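Side-chain contacts in beta-galactosidase (Trichoderma reesei, PDB 3OG2), which probably hydrolyses terminal non-reducing beta-D-galactose residues from beta-D-galactosides, as a member of glycoside hydrolase family 35: residues Ile65-Phe70 and Asn557-Thr562; Ile471-Glu476 and Ser581-Gly586. All blocks are in the same frame, centred on the assembly; numbering follows the deposited sequence. Where two conformers were deposited one is given.

Contact 1 of 2, residues Ile65-Phe70 and Asn557-Thr562; sequences IKALGF and NYWVPT
The methyl of Ala67 meets the six-membered ring of Trp559 where a helix of the TIM barrel runs out in a Schellman motif against the outermost strand, 558-559, of a mixed beta sheet. In that motif Gly69, at positive phi (95°), leaves the helical path, and its N donates to Lys66 O. Ala67 CB comes in at the ring edge, near the ring plane, 3.8 Å from Trp559 CZ3 and almost as near CE3. The indole is put there by a chi1 of -58°, with CG opposite the carbonyl carbon; its far side is held by the bond from NE1 to Gly587 O. Leu589 packs on both partners, and Lys363 makes a cation-pi contact with the indole.

Further along, the Lys66 chain, bent at chi2 (78°), crosses the Thr562 side chain at about a right angle, its CE 4.0 Å from Thr562 OG1. The lysine NZ donates to Gly108 O and also to a water, 2.7 Å away, that lies 2.8 Å from Thr562 OG1. No direct hydrogen bond joins the two segments; the polar links between them pass through single bound waters. A second water, lying at the Trp559 edge in the ring plane, donates to Ala67 O at 2.8 Å and accepts from Val560 N at 2.8 Å.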
ATOM      1  N   ILE A  65      -6.769  -0.584 -10.003  1.00  7.15           N
ATOM      2  CA  ILE A  65      -7.802  -0.403  -8.957  1.00  7.28           C
ATOM      3  C   ILE A  65      -9.162  -0.153  -9.577  1.00  6.66           C
ATOM      4  O   ILE A  65     -10.162  -0.725  -9.135  1.00  7.51           O
ATOM      5  CB  ILE A  65      -7.348   0.743  -8.051  1.00  7.90           C
ATOM      6  CG1 ILE A  65      -6.110   0.247  -7.275  1.00  8.64           C
ATOM      7  CG2 ILE A  65      -8.488   1.195  -7.137  1.00  9.27           C
ATOM      8  CD1 ILE A  65      -5.493   1.280  -6.367  1.00 10.46           C
ATOM      9  N   LYS A  66      -9.240   0.656 -10.622  1.00  6.68           N
ATOM     10  CA  LYS A  66     -10.526   0.884 -11.305  1.00  6.95           C
ATOM     11  C   LYS A  66     -11.105  -0.440 -11.806  1.00  7.26           C
ATOM     12  O   LYS A  66     -12.308  -0.661 -11.765  1.00  7.66           O
ATOM     13  CB  LYS A  66     -10.299   1.863 -12.457  1.00  7.72           C
ATOM     14  CG  LYS A  66     -11.533   2.210 -13.236  1.00  9.44           C
ATOM     15  CD  LYS A  66     -12.419   3.226 -12.534  1.00 11.11           C
ATOM     16  CE  LYS A  66     -13.539   3.643 -13.521  1.00 12.46           C
ATOM     17  NZ  LYS A  66     -14.401   4.634 -12.825  1.00 12.81           N
ATOM     18  N   ALA A  67     -10.231  -1.332 -12.297  1.00  6.86           N
ATOM     19  CA  ALA A  67     -10.750  -2.583 -12.827  1.00  7.06           C
ATOM     20  C   ALA A  67     -11.339  -3.467 -11.740  1.00  6.44           C
ATOM     21  O   ALA A  67     -12.112  -4.401 -12.055  1.00  7.92           O
ATOM     22  CB  ALA A  67      -9.607  -3.305 -13.565  1.00  7.96           C
ATOM     23  N   LEU A  68     -11.021  -3.289 -10.466  1.00  7.15           N
ATOM     24  CA  LEU A  68     -11.662  -4.005  -9.372  1.00  6.95           C
ATOM     25  C   LEU A  68     -13.141  -3.607  -9.212  1.00  7.30           C
ATOM     26  O   LEU A  68     -13.885  -4.241  -8.480  1.00  8.90           O
ATOM     27  CB  LEU A  68     -10.994  -3.678  -8.032  1.00  7.32           C
ATOM     28  CG  LEU A  68      -9.557  -4.135  -7.865  1.00  6.93           C
ATOM     29  CD1 LEU A  68      -8.943  -3.526  -6.613  1.00  8.81           C
ATOM     30  CD2 LEU A  68      -9.521  -5.671  -7.751  1.00  9.89           C
ATOM     31  N   GLY A  69     -13.564  -2.512  -9.836  1.00  7.39           N
ATOM     32  CA  GLY A  69     -14.873  -1.954  -9.584  1.00  8.26           C
ATOM     33  C   GLY A  69     -14.811  -0.857  -8.540  1.00  7.17           C
ATOM     34  O   GLY A  69     -15.859  -0.339  -8.140  1.00  9.16           O
ATOM     35  N   PHE A  70     -13.594  -0.512  -8.090  1.00  7.54           N
ATOM     36  CA  PHE A  70     -13.479   0.601  -7.110  1.00  6.65           C
ATOM     37  C   PHE A  70     -13.709   1.945  -7.805  1.00  6.99           C
ATOM     38  O   PHE A  70     -13.489   2.055  -9.010  1.00  8.39           O
ATOM     39  CB  PHE A  70     -12.085   0.590  -6.526  1.00  7.67           C
ATOM     40  CG  PHE A  70     -11.858  -0.513  -5.464  1.00  7.15           C
ATOM     41  CD1 PHE A  70     -12.677  -1.640  -5.353  1.00  9.16           C
ATOM     42  CD2 PHE A  70     -10.778  -0.349  -4.600  1.00  9.23           C
ATOM     43  CE1 PHE A  70     -12.388  -2.575  -4.367  1.00 10.44           C
ATOM     44  CE2 PHE A  70     -10.491  -1.295  -3.574  1.00  8.84           C
ATOM     45  CZ  PHE A  70     -11.317  -2.424  -3.484  1.00 10.19           C
ATOM     46  N   ASN A 557     -11.993 -14.051 -14.383  1.00  7.56           N
ATOM     47  CA  ASN A 557     -11.433 -13.527 -15.632  1.00  8.34           C
ATOM     48  C   ASN A 557     -12.351 -12.590 -16.386  1.00  7.75           C
ATOM     49  O   ASN A 557     -12.047 -12.231 -17.521  1.00  9.13           O
ATOM     50  CB  ASN A 557     -11.080 -14.731 -16.567  1.00 10.91           C
ATOM     51  CG  ASN A 557     -10.031 -15.609 -15.890  1.00 12.73           C
ATOM     52  OD1 ASN A 557      -8.934 -15.238 -15.480  1.00 15.16           O
ATOM     53  ND2 ASN A 557     -10.428 -16.876 -15.803  1.00 20.99           N
ATOM     54  N   TYR A 558     -13.448 -12.166 -15.785  1.00  7.90           N
ATOM     55  CA  TYR A 558     -14.333 -11.180 -16.410  1.00  7.53           C
ATOM     56  C   TYR A 558     -14.001  -9.760 -15.921  1.00  6.66           C
ATOM     57  O   TYR A 558     -13.473  -9.577 -14.802  1.00  7.47           O
ATOM     58  CB  TYR A 558     -15.820 -11.465 -16.028  1.00  8.53           C
ATOM     59  CG  TYR A 558     -16.470 -12.585 -16.806  1.00  8.35           C
ATOM     60  CD1 TYR A 558     -16.009 -13.922 -16.688  1.00  9.96           C
ATOM     61  CD2 TYR A 558     -17.564 -12.384 -17.637  1.00  9.81           C
ATOM     62  CE1 TYR A 558     -16.637 -14.945 -17.402  1.00 10.34           C
ATOM     63  CE2 TYR A 558     -18.196 -13.406 -18.362  1.00 10.37           C
ATOM     64  CZ  TYR A 558     -17.705 -14.681 -18.217  1.00 10.11           C
ATOM     65  OH  TYR A 558     -18.312 -15.717 -18.942  1.00 11.15           O
ATOM     66  N   TRP A 559     -14.345  -8.784 -16.762  1.00  6.81           N
ATOM     67  CA  TRP A 559     -13.974  -7.404 -16.534  1.00  6.70           C
ATOM     68  C   TRP A 559     -15.131  -6.539 -16.963  1.00  6.32           C
ATOM     69  O   TRP A 559     -15.878  -6.909 -17.883  1.00  7.61           O
ATOM     70  CB  TRP A 559     -12.726  -7.039 -17.384  1.00  7.62           C
ATOM     71  CG  TRP A 559     -11.557  -7.921 -17.099  1.00  6.97           C
ATOM     72  CD1 TRP A 559     -11.248  -9.070 -17.780  1.00  7.46           C
ATOM     73  CD2 TRP A 559     -10.559  -7.776 -16.095  1.00  6.92           C
ATOM     74  NE1 TRP A 559     -10.096  -9.646 -17.258  1.00  7.36           N
ATOM     75  CE2 TRP A 559      -9.668  -8.866 -16.208  1.00  7.30           C
ATOM     76  CE3 TRP A 559     -10.344  -6.814 -15.077  1.00  7.24           C
ATOM     77  CZ2 TRP A 559      -8.557  -9.050 -15.378  1.00  7.67           C
ATOM     78  CZ3 TRP A 559      -9.235  -7.017 -14.265  1.00  6.63           C
ATOM     79  CH2 TRP A 559      -8.361  -8.089 -14.395  1.00  7.58           C
ATOM     80  N   VAL A 560     -15.261  -5.366 -16.334  1.00  7.04           N
ATOM     81  CA  VAL A 560     -16.350  -4.468 -16.689  1.00  7.46           C
ATOM     82  C   VAL A 560     -15.830  -3.051 -16.845  1.00  7.01           C
ATOM     83  O   VAL A 560     -16.125  -2.138 -16.044  1.00  8.31           O
ATOM     84  CB  VAL A 560     -17.483  -4.513 -15.646  1.00  7.32           C
ATOM     85  CG1 VAL A 560     -18.734  -3.844 -16.205  1.00 10.07           C
ATOM     86  CG2 VAL A 560     -17.820  -5.940 -15.203  1.00 10.20           C
ATOM     87  N   PRO A 561     -15.053  -2.790 -17.895  1.00  7.01           N
ATOM     88  CA  PRO A 561     -14.593  -1.408 -18.146  1.00  7.82           C
ATOM     89  C   PRO A 561     -15.786  -0.528 -18.509  1.00  7.85           C
ATOM     90  O   PRO A 561     -16.744  -0.952 -19.150  1.00  9.08           O
ATOM     91  CB  PRO A 561     -13.632  -1.601 -19.369  1.00  8.79           C
ATOM     92  CG  PRO A 561     -14.276  -2.775 -20.078  1.00  8.19           C
ATOM     93  CD  PRO A 561     -14.633  -3.725 -18.944  1.00  7.75           C
ATOM     94  N   THR A 562     -15.690   0.727 -18.056  1.00  8.34           N
ATOM     95  CA  THR A 562     -16.790   1.676 -18.271  1.00  8.31           C
ATOM     96  C   THR A 562     -16.581   2.429 -19.584  1.00  8.48           C
ATOM     97  O   THR A 562     -15.442   2.714 -20.004  1.00 11.08           O
ATOM     98  CB  THR A 562     -16.881   2.658 -17.099  1.00  9.61           C
ATOM     99  OG1 THR A 562     -15.625   3.370 -16.977  1.00 10.86           O
ATOM    100  CG2 THR A 562     -17.155   1.927 -15.794  1.00 11.85           C
TER
HETATM  101  O   HOH W   1     -14.616  -1.391 -13.765  1.00 10.66           O
HETATM  102  O   HOH W   2     -15.869   5.305 -15.022  1.00 11.74           O
HETATM  103  O   HOH W   3     -13.087  -4.664 -14.718  1.00  8.31           O

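Contact 2 of 2, residues Ile471-Glu476 and Ser581-Gly586; sequences IFTWNE and SVIING
Asn475 swings its CG away from its own backbone N (chi1 -150°), while Ser581 sets OG between its backbone N and carbonyl carbon (chi1 71°), and the amide and the hydroxyl meet. Asn475 ND2 donates to Ser581 OG at 2.9 Å in a fairly straight bond of 162°, with the oxygen almost exactly in the amide plane. The same ND2 also donates to Pro579 O, so two bonds fix the turn of the amide. Its other end, OD1, accepts a weak bond from Glu476 N at 2.8 Å.

Here a sheet from the domain 2 family region of the beta-galactosidase faces one from the domain 3 region. Strand 470-476 is the outermost strand of the first, a five-stranded mixed sheet, and strand 583-585 belongs to the second, an eight-stranded one; the backbones stand well apart, 8.5 Å between Thr473 CA and Ile583 CA, and side chains span the interval. Thr473 and Ile583 reach toward each other tip to tip, Thr473 CG2 lying 3.6 Å from Ile583 CD1. The isoleucine also packs on Val482 of the neighbouring strand and on Tyr558.

With an alanine at Asn475, Ser581 OG and Pro579 O would probably lose their shared amide donor, and the hold of strand 470-476 on the loop at Ser581 would slacken. Beside the apolar pair, Thr473 OG1 accepts from a water at 3.0 Å, and that water lies 2.8 Å from Ser581 OG.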
ATOM      1  N   ILE A 471     -24.026 -12.176  -7.832  1.00  9.43           N
ATOM      2  CA  ILE A 471     -24.033 -11.351  -9.026  1.00  8.46           C
ATOM      3  C   ILE A 471     -22.649 -10.767  -9.228  1.00  8.12           C
ATOM      4  O   ILE A 471     -22.078 -10.178  -8.302  1.00 10.55           O
ATOM      5  CB  ILE A 471     -25.047 -10.216  -8.846  1.00 10.64           C
ATOM      6  CG1 ILE A 471     -26.470 -10.751  -8.836  1.00 15.26           C
ATOM      7  CG2 ILE A 471     -24.928  -9.154  -9.949  1.00 11.54           C
ATOM      8  CD1 ILE A 471     -27.251 -10.585  -7.617  1.00 29.74           C
ATOM      9  N   PHE A 472     -22.096 -10.962 -10.400  1.00  7.80           N
ATOM     10  CA  PHE A 472     -20.838 -10.313 -10.798  1.00  8.22           C
ATOM     11  C   PHE A 472     -21.142  -8.938 -11.395  1.00  7.60           C
ATOM     12  O   PHE A 472     -20.607  -7.918 -10.967  1.00  8.92           O
ATOM     13  CB  PHE A 472     -20.053 -11.223 -11.771  1.00  8.40           C
ATOM     14  CG  PHE A 472     -18.867 -10.458 -12.317  1.00  8.16           C
ATOM     15  CD1 PHE A 472     -17.767 -10.186 -11.485  1.00  9.74           C
ATOM     16  CD2 PHE A 472     -18.841 -10.013 -13.625  1.00  9.56           C
ATOM     17  CE1 PHE A 472     -16.685  -9.482 -11.986  1.00 10.75           C
ATOM     18  CE2 PHE A 472     -17.747  -9.300 -14.119  1.00  9.41           C
ATOM     19  CZ  PHE A 472     -16.653  -9.047 -13.307  1.00  9.75           C
ATOM     20  N   THR A 473     -22.019  -8.884 -12.393  1.00  7.96           N
ATOM     21  CA  THR A 473     -22.410  -7.611 -12.991  1.00  7.31           C
ATOM     22  C   THR A 473     -23.704  -7.797 -13.741  1.00  7.51           C
ATOM     23  O   THR A 473     -24.146  -8.956 -13.983  1.00  9.19           O
ATOM     24  CB  THR A 473     -21.311  -7.061 -13.930  1.00  7.88           C
ATOM     25  OG1 THR A 473     -21.550  -5.665 -14.153  1.00  8.83           O
ATOM     26  CG2 THR A 473     -21.308  -7.757 -15.297  1.00  9.13           C
ATOM     27  N   TRP A 474     -24.301  -6.688 -14.139  1.00  8.47           N
ATOM     28  CA  TRP A 474     -25.397  -6.776 -15.121  1.00  8.69           C
ATOM     29  C   TRP A 474     -25.418  -5.425 -15.822  1.00  8.32           C
ATOM     30  O   TRP A 474     -24.949  -4.439 -15.242  1.00  9.28           O
ATOM     31  CB  TRP A 474     -26.752  -7.097 -14.486  1.00  9.23           C
ATOM     32  CG  TRP A 474     -27.237  -6.027 -13.558  1.00  8.74           C
ATOM     33  CD1 TRP A 474     -27.013  -5.982 -12.208  1.00 11.47           C
ATOM     34  CD2 TRP A 474     -27.999  -4.865 -13.886  1.00 10.61           C
ATOM     35  NE1 TRP A 474     -27.588  -4.855 -11.673  1.00 13.65           N
ATOM     36  CE2 TRP A 474     -28.196  -4.152 -12.676  1.00 12.93           C
ATOM     37  CE3 TRP A 474     -28.508  -4.371 -15.101  1.00 11.25           C
ATOM     38  CZ2 TRP A 474     -28.906  -2.966 -12.672  1.00 15.64           C
ATOM     39  CZ3 TRP A 474     -29.224  -3.172 -15.092  1.00 15.29           C
ATOM     40  CH2 TRP A 474     -29.406  -2.489 -13.859  1.00 16.68           C
ATOM     41  N   ASN A 475     -25.944  -5.385 -17.052  1.00  8.09           N
ATOM     42  CA  ASN A 475     -26.158  -4.106 -17.692  1.00  9.14           C
ATOM     43  C   ASN A 475     -27.243  -4.272 -18.744  1.00  9.29           C
ATOM     44  O   ASN A 475     -27.479  -5.346 -19.284  1.00 10.52           O
ATOM     45  CB  ASN A 475     -24.850  -3.557 -18.341  1.00 11.04           C
ATOM     46  CG  ASN A 475     -24.903  -2.038 -18.317  1.00 16.58           C
ATOM     47  OD1 ASN A 475     -25.992  -1.379 -18.187  1.00 17.82           O
ATOM     48  ND2 ASN A 475     -23.780  -1.389 -18.332  1.00 14.88           N
ATOM     49  N   GLU A 476     -27.917  -3.164 -19.006  1.00 12.85           N
ATOM     50  CA  GLU A 476     -28.912  -3.020 -20.067  1.00 16.22           C
ATOM     51  C   GLU A 476     -28.187  -2.460 -21.288  1.00 19.17           C
ATOM     52  O   GLU A 476     -27.790  -1.304 -21.273  1.00 24.81           O
ATOM     53  CB  GLU A 476     -30.030  -2.099 -19.581  1.00 24.72           C
ATOM     54  CG  GLU A 476     -31.068  -1.969 -20.715  1.00 35.27           C
ATOM     55  CD  GLU A 476     -32.359  -1.309 -20.329  1.00 45.87           C
ATOM     56  OE1 GLU A 476     -32.667  -1.243 -19.121  1.00 48.88           O
ATOM     57  OE2 GLU A 476     -33.049  -0.894 -21.275  1.00 74.61           O
ATOM     58  N   SER A 581     -21.179   0.372 -19.842  1.00  9.11           N
ATOM     59  CA  SER A 581     -19.989  -0.474 -19.778  1.00  8.91           C
ATOM     60  C   SER A 581     -19.922  -1.438 -20.983  1.00  8.70           C
ATOM     61  O   SER A 581     -20.874  -1.471 -21.767  1.00  9.52           O
ATOM     62  CB  SER A 581     -20.017  -1.296 -18.484  1.00 10.60           C
ATOM     63  OG  SER A 581     -21.037  -2.298 -18.569  1.00 12.27           O
ATOM     64  N   VAL A 582     -18.839  -2.184 -21.078  1.00  8.50           N
ATOM     65  CA  VAL A 582     -18.815  -3.380 -21.919  0.50  8.59           C
ATOM     66  C   VAL A 582     -18.262  -4.468 -21.013  1.00  8.18           C
ATOM     67  O   VAL A 582     -17.442  -4.202 -20.111  1.00 10.74           O
ATOM     68  CB  VAL A 582     -17.954  -3.241 -23.180  0.50 14.51           C
ATOM     69  CG1 VAL A 582     -18.398  -2.055 -24.038  0.50 21.72           C
ATOM     70  CG2 VAL A 582     -16.487  -3.107 -22.813  0.50 20.47           C
ATOM     71  N   ILE A 583     -18.735  -5.675 -21.186  1.00  7.79           N
ATOM     72  CA  ILE A 583     -18.317  -6.792 -20.363  1.00  8.04           C
ATOM     73  C   ILE A 583     -17.324  -7.626 -21.170  1.00  7.82           C
ATOM     74  O   ILE A 583     -17.618  -7.934 -22.324  1.00 10.44           O
ATOM     75  CB  ILE A 583     -19.504  -7.658 -19.916  1.00  8.92           C
ATOM     76  CG1 ILE A 583     -20.499  -6.844 -19.062  1.00 10.46           C
ATOM     77  CG2 ILE A 583     -19.031  -8.894 -19.176  1.00 11.37           C
ATOM     78  CD1 ILE A 583     -21.834  -7.504 -18.832  1.00 12.23           C
ATOM     79  N   ILE A 584     -16.157  -7.908 -20.580  1.00  8.02           N
ATOM     80  CA  ILE A 584     -15.145  -8.659 -21.346  1.00  8.54           C
ATOM     81  C   ILE A 584     -14.751  -9.882 -20.540  1.00  8.35           C
ATOM     82  O   ILE A 584     -14.389  -9.774 -19.359  1.00 10.38           O
ATOM     83  CB  ILE A 584     -13.927  -7.772 -21.686  1.00  8.31           C
ATOM     84  CG1 ILE A 584     -14.360  -6.602 -22.572  1.00 10.64           C
ATOM     85  CG2 ILE A 584     -12.785  -8.612 -22.304  1.00 10.51           C
ATOM     86  CD1 ILE A 584     -13.299  -5.627 -23.021  1.00 12.59           C
ATOM     87  N   ASN A 585     -14.801 -11.043 -21.204  1.00  9.42           N
ATOM     88  CA  ASN A 585     -14.361 -12.297 -20.583  1.00  9.28           C
ATOM     89  C   ASN A 585     -12.975 -12.645 -21.143  1.00  8.28           C
ATOM     90  O   ASN A 585     -12.891 -12.948 -22.372  1.00  9.48           O
ATOM     91  CB  ASN A 585     -15.394 -13.377 -20.884  1.00 10.48           C
ATOM     92  CG  ASN A 585     -14.924 -14.773 -20.561  1.00 10.31           C
ATOM     93  OD1 ASN A 585     -14.028 -14.961 -19.737  1.00 12.72           O
ATOM     94  ND2 ASN A 585     -15.542 -15.753 -21.247  1.00 12.92           N
ATOM     95  N   GLY A 586     -11.960 -12.602 -20.307  1.00  8.54           N
ATOM     96  CA  GLY A 586     -10.616 -12.954 -20.711  1.00  9.62           C
ATOM     97  C   GLY A 586      -9.672 -11.813 -20.405  1.00  8.45           C
ATOM     98  O   GLY A 586     -10.039 -10.616 -20.359  1.00 10.00           O
TER
HETATM   99  O   HOH W   4     -22.029  -3.687 -16.378  1.00 10.93           O

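Overall arrangement
From the N terminus the chain first lays down 65-70 in the TIM barrel, then 471-476 in the five-stranded sheet. It reaches 557-562 next, closing contact 1 over 486 intervening residues, and 581-586 last, closing contact 2 over a loop of 104. The segments alternate, so the two closures cross rather than nest. Their later halves share the eight-stranded sheet, where strands 558-559 and 583-585 run antiparallel and Trp559 N lies 2.8 Å from Ile584 O. Val560 also packs on Phe472 and Thr473, and helix 357-370 touches both Ala67 and Phe472, so barrel and both sheets meet in one region, with contact centres about 9 Å apart.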